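Local atomic coordinates of N-acetylglucosamine-6-phosphate deacetylase (Mycobacterium smegmatis, PDB entry 6FV4), a protein that probably catalyses the metal-dependent removal of the acetyl group from N-acetylglucosamine-6-phosphate, a step in amino-sugar metabolism. Residues D70-G75 with H136-W141; L104-V109 with G130-I135; R175-A180 with A196-A201. The protein carries 1 engineered substitution. All coordinates share one frame; numbering follows the deposited sequence.

Contact 1. Residues D70-G75 with H136-W141. With ZN (zinc ion), chain H; CD (cadmium ion), chain J.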
loop_
_atom_site.group_PDB
_atom_site.type_symbol
_atom_site.label_atom_id
_atom_site.label_comp_id
_atom_site.label_asym_id
_atom_site.label_seq_id
_atom_site.Cartn_x
_atom_site.Cartn_y
_atom_site.Cartn_z
ATOM N N ASP B 70 3.680 -12.978 20.500
ATOM C CA ASP B 70 4.626 -11.885 20.268
ATOM C C ASP B 70 5.936 -12.466 19.762
ATOM O O ASP B 70 6.664 -13.128 20.515
ATOM C CB ASP B 70 4.835 -11.074 21.544
ATOM C CG ASP B 70 5.515 -9.737 21.284
ATOM O OD1 ASP B 70 5.678 -8.966 22.263
ATOM O OD2 ASP B 70 5.881 -9.453 20.115
ATOM N N THR B 71 6.238 -12.234 18.489
ATOM C CA THR B 71 7.377 -12.873 17.847
ATOM C C THR B 71 8.607 -11.978 17.772
ATOM O O THR B 71 9.582 -12.337 17.105
ATOM C CB THR B 71 7.006 -13.353 16.443
ATOM O OG1 THR B 71 6.507 -12.252 15.667
ATOM C CG2 THR B 71 5.933 -14.438 16.526
ATOM N N HIS B 72 8.608 -10.839 18.450
ATOM C CA HIS B 72 9.762 -9.945 18.368
ATOM C C HIS B 72 9.668 -9.011 19.572
ATOM O O HIS B 72 8.899 -8.048 19.548
ATOM C CB HIS B 72 9.765 -9.191 17.041
ATOM C CG HIS B 72 10.872 -8.184 16.891
ATOM N ND1 HIS B 72 11.225 -7.654 15.671
ATOM C CD2 HIS B 72 11.684 -7.596 17.801
ATOM C CE1 HIS B 72 12.212 -6.789 15.835
ATOM N NE2 HIS B 72 12.513 -6.740 17.120
ATOM N N LEU B 73 10.437 -9.314 20.614
ATOM C CA LEU B 73 10.500 -8.460 21.790
ATOM C C LEU B 73 11.808 -8.723 22.516
ATOM O O LEU B 73 12.398 -9.802 22.402
ATOM C CB LEU B 73 9.324 -8.676 22.740
ATOM C CG LEU B 73 9.230 -10.014 23.454
ATOM C CD1 LEU B 73 8.398 -9.844 24.725
ATOM C CD2 LEU B 73 8.605 -11.041 22.533
ATOM N N HIS B 74 12.239 -7.715 23.279
ATOM C CA HIS B 74 13.554 -7.726 23.913
ATOM C C HIS B 74 13.498 -7.880 25.417
ATOM O O HIS B 74 14.498 -8.285 26.019
ATOM C CB HIS B 74 14.310 -6.433 23.559
ATOM C CG HIS B 74 14.588 -6.311 22.100
ATOM N ND1 HIS B 74 15.682 -6.896 21.500
ATOM C CD2 HIS B 74 13.882 -5.722 21.104
ATOM C CE1 HIS B 74 15.654 -6.654 20.201
ATOM N NE2 HIS B 74 14.574 -5.938 19.938
ATOM N N GLY B 75 12.358 -7.595 26.031
ATOM C CA GLY B 75 12.242 -7.804 27.457
ATOM C C GLY B 75 11.003 -7.135 27.996
ATOM O O GLY B 75 10.041 -6.892 27.261
ATOM N N HIS B 136 15.097 -15.005 18.419
ATOM C CA HIS B 136 15.215 -14.193 17.223
ATOM C C HIS B 136 16.527 -13.429 17.309
ATOM O O HIS B 136 16.758 -12.699 18.281
ATOM C CB HIS B 136 14.021 -13.243 17.123
ATOM C CG HIS B 136 14.189 -12.128 16.138
ATOM N ND1 HIS B 136 13.622 -10.887 16.338
ATOM C CD2 HIS B 136 14.810 -12.067 14.935
ATOM C CE1 HIS B 136 13.909 -10.100 15.317
ATOM N NE2 HIS B 136 14.614 -10.793 14.443
ATOM N N LEU B 137 17.386 -13.600 16.310
ATOM C CA LEU B 137 18.632 -12.839 16.249
ATOM C C LEU B 137 18.391 -11.608 15.389
ATOM O O LEU B 137 18.415 -11.683 14.155
ATOM C CB LEU B 137 19.766 -13.685 15.689
ATOM C CG LEU B 137 19.940 -15.046 16.373
ATOM C CD1 LEU B 137 21.059 -15.800 15.688
ATOM C CD2 LEU B 137 20.214 -14.858 17.846
ATOM N N GLU B 138 18.140 -10.474 16.043
ATOM C CA GLU B 138 18.034 -9.188 15.346
ATOM C C GLU B 138 19.412 -8.528 15.328
ATOM O O GLU B 138 19.697 -7.562 16.040
ATOM C CB GLU B 138 16.999 -8.292 15.999
ATOM C CG GLU B 138 16.740 -7.039 15.132
ATOM C CD GLU B 138 15.690 -6.140 15.693
ATOM O OE1 GLU B 138 15.560 -6.115 16.918
ATOM O OE2 GLU B 138 15.006 -5.453 14.906
ATOM N N GLY B 139 20.274 -9.091 14.486
ATOM C CA GLY B 139 21.677 -8.760 14.489
ATOM C C GLY B 139 22.491 -10.029 14.670
ATOM O O GLY B 139 21.990 -11.044 15.165
ATOM N N PRO B 140 23.771 -9.992 14.301
ATOM C CA PRO B 140 24.576 -8.828 13.919
ATOM C C PRO B 140 24.695 -8.567 12.418
ATOM O O PRO B 140 25.421 -7.658 12.016
ATOM C CB PRO B 140 25.953 -9.196 14.477
ATOM C CG PRO B 140 26.015 -10.670 14.219
ATOM C CD PRO B 140 24.606 -11.207 14.402
ATOM N N TRP B 141 24.011 -9.350 11.595
ATOM C CA TRP B 141 24.188 -9.254 10.147
ATOM C C TRP B 141 23.257 -8.215 9.528
ATOM O O TRP B 141 22.528 -8.442 8.549
ATOM C CB TRP B 141 24.017 -10.640 9.554
ATOM C CG TRP B 141 24.943 -11.571 10.298
ATOM C CD1 TRP B 141 26.297 -11.454 10.395
ATOM C CD2 TRP B 141 24.583 -12.715 11.083
ATOM N NE1 TRP B 141 26.810 -12.466 11.167
ATOM C CE2 TRP B 141 25.782 -13.256 11.604
ATOM C CE3 TRP B 141 23.371 -13.342 11.389
ATOM C CZ2 TRP B 141 25.800 -14.383 12.416
ATOM C CZ3 TRP B 141 23.384 -14.458 12.186
ATOM C CH2 TRP B 141 24.600 -14.979 12.696
HETATM ZN ZN ZN H . 13.934 -5.444 18.013
HETATM CD CD CD J . 15.121 -3.121 15.553
HETATM O O HOH W 1 14.880 -0.555 15.835
#

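Contact 2. Residues L104-V109 with G130-I135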
loop_
_atom_site.group_PDB
_atom_site.type_symbol
_atom_site.label_atom_id
_atom_site.label_comp_id
_atom_site.label_asym_id
_atom_site.label_seq_id
_atom_site.Cartn_x
_atom_site.Cartn_y
_atom_site.Cartn_z
ATOM N N LEU B 104 6.056 -16.355 23.140
ATOM C CA LEU B 104 7.041 -15.287 23.019
ATOM C C LEU B 104 8.248 -15.761 22.243
ATOM O O LEU B 104 8.785 -16.842 22.521
ATOM C CB LEU B 104 7.532 -14.809 24.391
ATOM C CG LEU B 104 6.459 -14.435 25.405
ATOM C CD1 LEU B 104 6.963 -14.597 26.826
ATOM C CD2 LEU B 104 6.016 -13.021 25.159
ATOM N N VAL B 105 8.729 -14.932 21.324
ATOM C CA VAL B 105 10.026 -15.185 20.702
ATOM C C VAL B 105 10.992 -14.096 21.165
ATOM O O VAL B 105 10.787 -12.901 20.901
ATOM C CB VAL B 105 9.924 -15.277 19.176
ATOM C CG1 VAL B 105 11.316 -15.438 18.557
ATOM C CG2 VAL B 105 9.066 -16.467 18.816
ATOM N N ALA B 106 12.015 -14.505 21.907
ATOM C CA ALA B 106 12.911 -13.557 22.549
ATOM C C ALA B 106 13.975 -13.121 21.556
ATOM O O ALA B 106 14.611 -13.957 20.916
ATOM C CB ALA B 106 13.547 -14.174 23.796
ATOM N N SER B 107 14.156 -11.815 21.415
ATOM C CA SER B 107 15.051 -11.251 20.419
ATOM C C SER B 107 16.356 -10.810 21.060
ATOM O O SER B 107 16.366 -10.279 22.174
ATOM C CB SER B 107 14.429 -10.038 19.711
ATOM O OG SER B 107 13.133 -10.307 19.222
ATOM N N LEU B 108 17.443 -10.967 20.314
ATOM C CA LEU B 108 18.752 -10.496 20.720
ATOM C C LEU B 108 19.228 -9.459 19.724
ATOM O O LEU B 108 19.158 -9.692 18.518
ATOM C CB LEU B 108 19.763 -11.659 20.769
ATOM C CG LEU B 108 19.505 -12.791 21.743
ATOM C CD1 LEU B 108 20.549 -13.885 21.535
ATOM C CD2 LEU B 108 19.599 -12.253 23.169
ATOM N N VAL B 109 19.766 -8.341 20.218
ATOM C CA VAL B 109 20.309 -7.321 19.325
ATOM C C VAL B 109 21.735 -7.680 18.926
ATOM O O VAL B 109 22.321 -8.630 19.455
ATOM C CB VAL B 109 20.280 -5.918 19.954
ATOM C CG1 VAL B 109 18.857 -5.495 20.280
ATOM C CG2 VAL B 109 21.175 -5.876 21.184
ATOM N N GLY B 130 10.575 -23.854 28.699
ATOM C CA GLY B 130 9.208 -23.442 28.439
ATOM C C GLY B 130 8.865 -22.010 28.791
ATOM O O GLY B 130 7.688 -21.632 28.701
ATOM N N LEU B 131 9.850 -21.196 29.175
ATOM C CA LEU B 131 9.576 -19.791 29.465
ATOM C C LEU B 131 9.341 -19.000 28.187
ATOM O O LEU B 131 8.451 -18.141 28.134
ATOM C CB LEU B 131 10.729 -19.176 30.257
ATOM C CG LEU B 131 10.762 -19.474 31.756
ATOM C CD1 LEU B 131 11.595 -20.726 32.071
ATOM C CD2 LEU B 131 11.301 -18.272 32.518
ATOM N N ILE B 132 10.151 -19.260 27.161
ATOM C CA ILE B 132 10.044 -18.629 25.857
ATOM C C ILE B 132 9.953 -19.731 24.819
ATOM O O ILE B 132 10.273 -20.886 25.082
ATOM C CB ILE B 132 11.229 -17.695 25.557
ATOM C CG1 ILE B 132 12.541 -18.365 25.951
ATOM C CG2 ILE B 132 11.090 -16.401 26.343
ATOM C CD1 ILE B 132 13.752 -17.618 25.448
ATOM N N ASP B 133 9.515 -19.368 23.622
ATOM C CA ASP B 133 9.224 -20.369 22.611
ATOM C C ASP B 133 10.237 -20.395 21.475
ATOM O O ASP B 133 10.136 -21.246 20.582
ATOM C CB ASP B 133 7.807 -20.134 22.080
ATOM C CG ASP B 133 6.767 -20.183 23.193
ATOM O OD1 ASP B 133 6.208 -21.280 23.421
ATOM O OD2 ASP B 133 6.530 -19.139 23.862
ATOM N N GLY B 134 11.229 -19.517 21.501
ATOM C CA GLY B 134 12.165 -19.438 20.402
ATOM C C GLY B 134 13.066 -18.252 20.626
ATOM O O GLY B 134 12.891 -17.488 21.578
ATOM N N ILE B 135 14.040 -18.111 19.729
ATOM C CA ILE B 135 14.997 -17.011 19.754
ATOM C C ILE B 135 14.986 -16.324 18.399
ATOM O O ILE B 135 14.895 -16.981 17.354
ATOM C CB ILE B 135 16.427 -17.489 20.089
ATOM C CG1 ILE B 135 16.451 -18.250 21.420
ATOM C CG2 ILE B 135 17.390 -16.282 20.112
ATOM C CD1 ILE B 135 17.798 -19.038 21.682
#

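Contact 3. Residues R175-A180 with A196-A201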
loop_
_atom_site.group_PDB
_atom_site.type_symbol
_atom_site.label_atom_id
_atom_site.label_comp_id
_atom_site.label_asym_id
_atom_site.label_seq_id
_atom_site.Cartn_x
_atom_site.Cartn_y
_atom_site.Cartn_z
ATOM N N ARG B 175 14.758 -19.386 15.987
ATOM C CA ARG B 175 13.620 -19.490 15.083
ATOM C C ARG B 175 13.624 -18.440 13.986
ATOM O O ARG B 175 13.071 -18.685 12.908
ATOM C CB ARG B 175 12.312 -19.392 15.876
ATOM C CG ARG B 175 12.117 -20.465 16.923
ATOM C CD ARG B 175 12.169 -21.849 16.308
ATOM N NE ARG B 175 10.972 -22.115 15.516
ATOM C CZ ARG B 175 9.944 -22.844 15.946
ATOM N NH1 ARG B 175 9.971 -23.387 17.162
ATOM N NH2 ARG B 175 8.888 -23.030 15.163
ATOM N N MET B 176 14.256 -17.291 14.218
ATOM C CA MET B 176 14.226 -16.209 13.247
ATOM C C MET B 176 15.534 -15.433 13.316
ATOM O O MET B 176 16.078 -15.210 14.406
ATOM C CB MET B 176 13.032 -15.276 13.497
ATOM C CG MET B 176 12.943 -14.137 12.502
ATOM S SD MET B 176 11.279 -13.413 12.483
ATOM C CE MET B 176 11.176 -12.702 14.124
ATOM N N VAL B 177 16.039 -15.037 12.146
ATOM C CA VAL B 177 17.269 -14.254 12.021
ATOM C C VAL B 177 17.027 -13.113 11.036
ATOM O O VAL B 177 16.674 -13.356 9.876
ATOM C CB VAL B 177 18.449 -15.121 11.555
ATOM C CG1 VAL B 177 19.713 -14.258 11.332
ATOM C CG2 VAL B 177 18.736 -16.216 12.582
ATOM N N THR B 178 17.228 -11.876 11.490
ATOM C CA THR B 178 17.109 -10.695 10.629
ATOM C C THR B 178 18.393 -10.490 9.825
ATOM O O THR B 178 19.498 -10.482 10.388
ATOM C CB THR B 178 16.817 -9.450 11.462
ATOM O OG1 THR B 178 15.535 -9.586 12.082
ATOM C CG2 THR B 178 16.803 -8.197 10.576
ATOM N N ILE B 179 18.245 -10.353 8.507
ATOM C CA ILE B 179 19.350 -10.245 7.560
ATOM C C ILE B 179 19.165 -8.959 6.761
ATOM O O ILE B 179 18.099 -8.743 6.173
ATOM C CB ILE B 179 19.401 -11.465 6.619
ATOM C CG1 ILE B 179 19.702 -12.735 7.407
ATOM C CG2 ILE B 179 20.469 -11.300 5.536
ATOM C CD1 ILE B 179 21.066 -12.684 8.047
ATOM N N ALA B 180 20.192 -8.111 6.739
ATOM C CA ALA B 180 20.217 -6.983 5.816
ATOM C C ALA B 180 20.660 -7.484 4.445
ATOM O O ALA B 180 21.780 -7.995 4.318
ATOM C CB ALA B 180 21.153 -5.884 6.316
ATOM N N ALA B 196 18.390 -24.775 7.367
ATOM C CA ALA B 196 18.425 -25.172 8.765
ATOM C C ALA B 196 17.073 -25.053 9.456
ATOM O O ALA B 196 16.999 -25.272 10.669
ATOM C CB ALA B 196 19.458 -24.328 9.515
ATOM N N GLY B 197 16.014 -24.693 8.725
ATOM C CA GLY B 197 14.702 -24.534 9.318
ATOM C C GLY B 197 14.497 -23.267 10.113
ATOM O O GLY B 197 13.589 -23.219 10.946
ATOM N N VAL B 198 15.320 -22.239 9.899
ATOM C CA VAL B 198 15.155 -20.943 10.556
ATOM C C VAL B 198 14.500 -19.966 9.581
ATOM O O VAL B 198 14.785 -19.995 8.379
ATOM C CB VAL B 198 16.508 -20.406 11.043
ATOM C CG1 VAL B 198 16.334 -19.064 11.742
ATOM C CG2 VAL B 198 17.219 -21.444 11.953
ATOM N N VAL B 199 13.615 -19.109 10.095
ATOM C CA VAL B 199 13.013 -18.060 9.277
ATOM C C VAL B 199 14.036 -16.957 9.034
ATOM O O VAL B 199 14.723 -16.497 9.959
ATOM C CB VAL B 199 11.747 -17.498 9.945
ATOM C CG1 VAL B 199 11.179 -16.351 9.120
ATOM C CG2 VAL B 199 10.679 -18.586 10.133
ATOM N N ALA B 200 14.156 -16.533 7.782
ATOM C CA ALA B 200 14.989 -15.394 7.430
ATOM C C ALA B 200 14.085 -14.172 7.326
ATOM O O ALA B 200 13.108 -14.182 6.566
ATOM C CB ALA B 200 15.746 -15.658 6.129
ATOM N N ALA B 201 14.381 -13.139 8.115
ATOM C CA ALA B 201 13.654 -11.881 8.074
ATOM C C ALA B 201 14.532 -10.801 7.451
ATOM O O ALA B 201 15.753 -10.844 7.574
ATOM C CB ALA B 201 13.204 -11.460 9.482
#

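Contact 1. Residues D70-G75 with H136-W141
OE1 of Glu138 shares the zinc ion with NE2 of His72 and NE2 of His74. Each of these ligand atoms lies 2.1 Å from the zinc, so the 3.1 Å between Glu138 OE1 and His72 NE2 is ligand crowding, not a hydrogen bond. With CG anti to its backbone N (chi1 -171°) and an extended chain beyond, Glu138 reaches from the end of strand 134-138 to the metals. Its carboxylate is only 11° from the plane of the His74 ring, whose edge it meets, but stands nearly perpendicular to the ring of His72. The other oxygen, OE2, binds the cadmium ion at 2.4 Å, in a site shared with His150, His204 and His225. Behind the first shell, His136 turns its edge to a face of His72 in a T-shaped stack, planes 74° apart, with His136 CE1 3.6 Å from His72 ND1. Histidine suits position 72 because its second nitrogen, ND1, can bond to Glu253, which probably fixes the ring's rotation and makes NE2 a stronger donor to zinc. A carboxylate bridging two metals is consistent with a binuclear amidohydrolase centre, and the bridge would spread the negative charge of Glu138 over both ions.

Contact 2. Residues L104-V109 with G130-I135
Leu104 and Asp133 grip each other twice where two neighbouring parallel strands begin, in the beta-alpha-beta unit formed by strand 104-109, helix 113-129 and strand 134-138. Leu104 O accepts the backbone N of Asp133 at 2.9 Å, almost in line with its carbonyl bond. In return, Leu104 N gives its hydrogen to Asp133 OD2, also at 2.9 Å, meeting the carboxylate on its anti side and 30° out of plane. Asp133 can do this because CG stands beside its own backbone N (chi1 -58°), which swings the acid back toward the strand; a loop residue just before strand 134-138 thus satisfies the N at the start of strand 104-109. Farther along, Ala106 N bonds to Gly134 O at 3.1 Å from above the carbonyl plane. Ala106 O is served by His136 N, and the CA of Ile135 adds a CA-H...O contact to it at 3.3 Å. Apolar groups fill the side toward helix 113-129: alanine is small enough to let Ile132 CD1 come to 3.8 Å from Ala106 CB, and Leu108 CD1 lies against Ile135 CG2. Gly130 ends that helix in a Schellman motif. One donor goes without: the buried Gly134 N, 3.8 Å from Leu104 O, has no hydrogen-bond partner in the model.

Contact 3. Residues R175-A180 with A196-A201
The peptide unit joining Arg175 to Met176 has a methyl from across the contact over one face: Val198 CG1 lies 3.6 Å from Arg175 C. At its oxygen end Val199 CB sits close to the peptide plane, while Val199 N donates to Arg175 O at 2.9 Å, tilted 34° from that plane toward the side of the Val198 methyl. Three more bonds continue the ladder. Val199 O takes Val177 N nearly head-on, Val177 O receives Ala201 N from above its plane, and Ala201 O accepts Ile179 N at 2.7 Å. Donors and acceptors thus alternate from one strand to the other, as parallel pairing requires, and each of the acceptors Val199 O and Ala201 O also has a CA-H...O contact, from Met176 CA and Thr178 CA respectively.

Met176, Thr178, Val199 and Ala201 share one face of the sheet. A chi1 of -179° extends the Met176 chain away from its own N, which brings CG to 4.0 Å from Ala201 CB before the chain bends away at its end. The small Ala201 also fits beside Thr178 OG1, which is hydrogen-bonded to His136 and Thr224, so a polar threonine is satisfied here in the barrel interior. On the face of Val177 and Ala200, Val177 CG2 meets CG1 of Val198, from the loop before strand 199-202, at 3.8 Å, and Val177, Ile179 and Ala200 offer apolar surface to helix 186-195. Beta-branched valines suit the extended backbone, and alanine lets the helix come near. Gly197, with positive phi, closes that helix in a Schellman motif. Strand 174-179, helix 186-195 and strand 199-202 form the parallel beta-alpha-beta crossover repeated around the (beta/alpha)8 barrel of the amidohydrolase superfamily, with the metal-side face turned inward.

From the N terminus, the chain first lays down residues 70-75, and contact 1 closes a long loop when it returns as 136-141. Within that loop contact 2 closes a shorter one, 104-109 with 130-135, around helix 113-129, so the two are nested. Contact 3 follows in series, closing a loop around helix 186-195. In the barrel wall the strands run in the order 63-76, 104-109, 134-138, 174-179 and 199-202. Contacts 2 and 3 join adjacent strands, whereas contact 1 reaches across strand 104-109 to build the metal site. Strand 134-138 serves both contacts 1 and 2 and pairs with strand 174-179 of contact 3. The His136 ring also ties contact 1 to Ser107 of contact 2.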